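Local coordinates for protein BSU-2 beta-lactamase (Bacillus subtilis, PDB 6W5E) that probably hydrolyses the beta-lactam ring of penicillin-like antibiotics as a class D serine beta-lactamase, at residues L168-S171 and P172-E176. Residues are numbered along the deposited sequence; the frame is centred on the assembly and turned at random.
Sequences LTIS and PLEQE
Ser171 and Glu174 grip each other reciprocally where the loop 168-171 runs into helix 172-184. Ser171 OG faces the first turn and accepts from Glu174 N at 3.0 Å. The carboxylate returns the bond: Glu174 OE1 takes the N-H of Ser171 at 2.9 Å on its anti lone pair, almost straight at 172°. Its chain gets there because CG stands anti to the carbonyl carbon (chi1 -73°) and then runs extended back along the serine, CG passing 3.3 Å from Ser171 OG. OE2 makes a salt bridge with Arg71, so both oxygens are held, which should limit the rotation of the carboxylate and probably favours its charged form. The two bonds between Ser171 and Glu174 make a capping box, with Ser171 as N-cap and Pro172 opening the helix. The first i to i+4 helical bond runs from Gln175 N to Ser171 O at 2.9 Å. Ile170 lies against the same turn with its CG1 3.4 Å from Glu174 CB, and its CD1 packs 3.8 Å from Gln175 CG. The isoleucine and glutamine side chains cross at about a right angle, the glutamine bending at chi2 (-112°) so that NE2 passes Ile170 CG2 and hydrogen-bonds to Thr77 OG1. The Pro172 ring packs on Val241 and Trp226 of the central antiparallel sheet.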
ATOM      1  N   LEU A 168     -10.618   3.237  10.864  1.00 12.40           N
ATOM      2  CA  LEU A 168     -10.005   4.045   9.817  1.00 10.97           C
ATOM      3  C   LEU A 168     -10.465   3.572   8.441  1.00 12.32           C
ATOM      4  O   LEU A 168     -10.485   2.370   8.160  1.00 12.25           O
ATOM      5  CB  LEU A 168      -8.485   3.941   9.910  1.00 11.88           C
ATOM      6  CG  LEU A 168      -7.674   4.699   8.857  1.00 12.51           C
ATOM      7  CD1 LEU A 168      -7.914   6.193   8.934  1.00 14.70           C
ATOM      8  CD2 LEU A 168      -6.205   4.373   9.018  1.00 12.70           C
ATOM      9  N   THR A 169     -10.854   4.522   7.591  1.00 11.89           N
ATOM     10  CA  THR A 169     -11.225   4.223   6.218  1.00 11.49           C
ATOM     11  C   THR A 169     -10.583   5.236   5.280  1.00 12.95           C
ATOM     12  O   THR A 169     -10.285   6.368   5.668  1.00 13.37           O
ATOM     13  CB  THR A 169     -12.748   4.244   6.028  1.00 14.07           C
ATOM     14  OG1 THR A 169     -13.221   5.580   6.215  1.00 14.21           O
ATOM     15  CG2 THR A 169     -13.436   3.307   7.020  1.00 14.17           C
ATOM     16  N   ILE A 170     -10.379   4.816   4.037  1.00 11.94           N
ATOM     17  CA  ILE A 170      -9.776   5.666   3.018  1.00 12.49           C
ATOM     18  C   ILE A 170     -10.261   5.166   1.664  1.00 11.12           C
ATOM     19  O   ILE A 170     -10.389   3.956   1.450  1.00 12.09           O
ATOM     20  CB  ILE A 170      -8.231   5.658   3.135  1.00 11.41           C
ATOM     21  CG1 ILE A 170      -7.603   6.654   2.153  1.00 13.09           C
ATOM     22  CG2 ILE A 170      -7.679   4.238   2.968  1.00 13.77           C
ATOM     23  CD1 ILE A 170      -6.113   6.811   2.308  1.00 12.07           C
ATOM     24  N   SER A 171     -10.576   6.088   0.762  1.00 11.20           N
ATOM     25  CA  SER A 171     -11.057   5.628  -0.535  1.00 10.60           C
ATOM     26  C   SER A 171      -9.879   5.256  -1.426  1.00 11.41           C
ATOM     27  O   SER A 171      -8.751   5.716  -1.211  1.00 11.72           O
ATOM     28  CB  SER A 171     -11.893   6.707  -1.216  1.00 12.19           C
ATOM     29  OG  SER A 171     -11.058   7.711  -1.761  1.00 12.74           O
ATOM     30  N   PRO A 172     -10.112   4.421  -2.442  1.00 11.16           N
ATOM     31  CA  PRO A 172      -9.035   4.138  -3.401  1.00 12.70           C
ATOM     32  C   PRO A 172      -8.442   5.390  -4.034  1.00 12.22           C
ATOM     33  O   PRO A 172      -7.216   5.470  -4.194  1.00 12.00           O
ATOM     34  CB  PRO A 172      -9.712   3.199  -4.403  1.00 12.65           C
ATOM     35  CG  PRO A 172     -10.699   2.446  -3.557  1.00 11.85           C
ATOM     36  CD  PRO A 172     -11.240   3.481  -2.590  1.00 12.24           C
ATOM     37  N   LEU A 173      -9.266   6.394  -4.351  1.00 12.56           N
ATOM     38  CA  LEU A 173      -8.725   7.634  -4.901  1.00 13.52           C
ATOM     39  C   LEU A 173      -7.876   8.378  -3.874  1.00 12.42           C
ATOM     40  O   LEU A 173      -6.846   8.964  -4.226  1.00 13.38           O
ATOM     41  CB  LEU A 173      -9.849   8.519  -5.442  1.00 14.71           C
ATOM     42  CG  LEU A 173     -10.270   8.152  -6.867  1.00 18.71           C
ATOM     43  CD1 LEU A 173     -11.604   8.790  -7.250  1.00 21.60           C
ATOM     44  CD2 LEU A 173      -9.168   8.523  -7.859  1.00 19.32           C
ATOM     45  N   GLU A 174      -8.280   8.356  -2.597  1.00 12.30           N
ATOM     46  CA  GLU A 174      -7.467   8.983  -1.555  1.00 13.31           C
ATOM     47  C   GLU A 174      -6.139   8.252  -1.375  1.00 12.94           C
ATOM     48  O   GLU A 174      -5.104   8.884  -1.118  1.00 12.62           O
ATOM     49  CB  GLU A 174      -8.243   9.045  -0.236  1.00 13.04           C
ATOM     50  CG  GLU A 174      -9.352  10.093  -0.221  1.00 13.71           C
ATOM     51  CD  GLU A 174     -10.230  10.035   1.015  1.00 17.56           C
ATOM     52  OE1 GLU A 174     -10.528   8.924   1.505  1.00 13.23           O
ATOM     53  OE2 GLU A 174     -10.624  11.121   1.502  1.00 25.59           O
ATOM     54  N   GLN A 175      -6.152   6.923  -1.497  1.00 12.39           N
ATOM     55  CA  GLN A 175      -4.902   6.168  -1.489  1.00 12.81           C
ATOM     56  C   GLN A 175      -4.005   6.594  -2.646  1.00 11.99           C
ATOM     57  O   GLN A 175      -2.792   6.763  -2.463  1.00 12.05           O
ATOM     58  CB  GLN A 175      -5.192   4.672  -1.563  1.00 13.88           C
ATOM     59  CG  GLN A 175      -5.711   4.067  -0.265  1.00 15.56           C
ATOM     60  CD  GLN A 175      -4.721   3.105   0.380  1.00 14.40           C
ATOM     61  OE1 GLN A 175      -3.516   3.315   0.331  1.00 16.33           O
ATOM     62  NE2 GLN A 175      -5.234   2.051   0.990  1.00 15.95           N
ATOM     63  N   GLU A 176      -4.583   6.773  -3.843  1.00 12.62           N
ATOM     64  CA  GLU A 176      -3.789   7.219  -4.986  0.70 13.33           C
ATOM     65  C   GLU A 176      -3.125   8.556  -4.699  1.00 13.04           C
ATOM     66  O   GLU A 176      -1.952   8.759  -5.027  1.00 13.25           O
ATOM     67  CB  GLU A 176      -4.646   7.327  -6.251  0.70 15.21           C
ATOM     68  CG  GLU A 176      -3.824   7.598  -7.534  0.70 13.22           C
ATOM     69  CD  GLU A 176      -3.298   9.049  -7.678  0.70 18.13           C
ATOM     70  OE1 GLU A 176      -3.923   9.980  -7.128  0.70 22.70           O
ATOM     71  OE2 GLU A 176      -2.254   9.269  -8.339  0.70 18.44           O
TER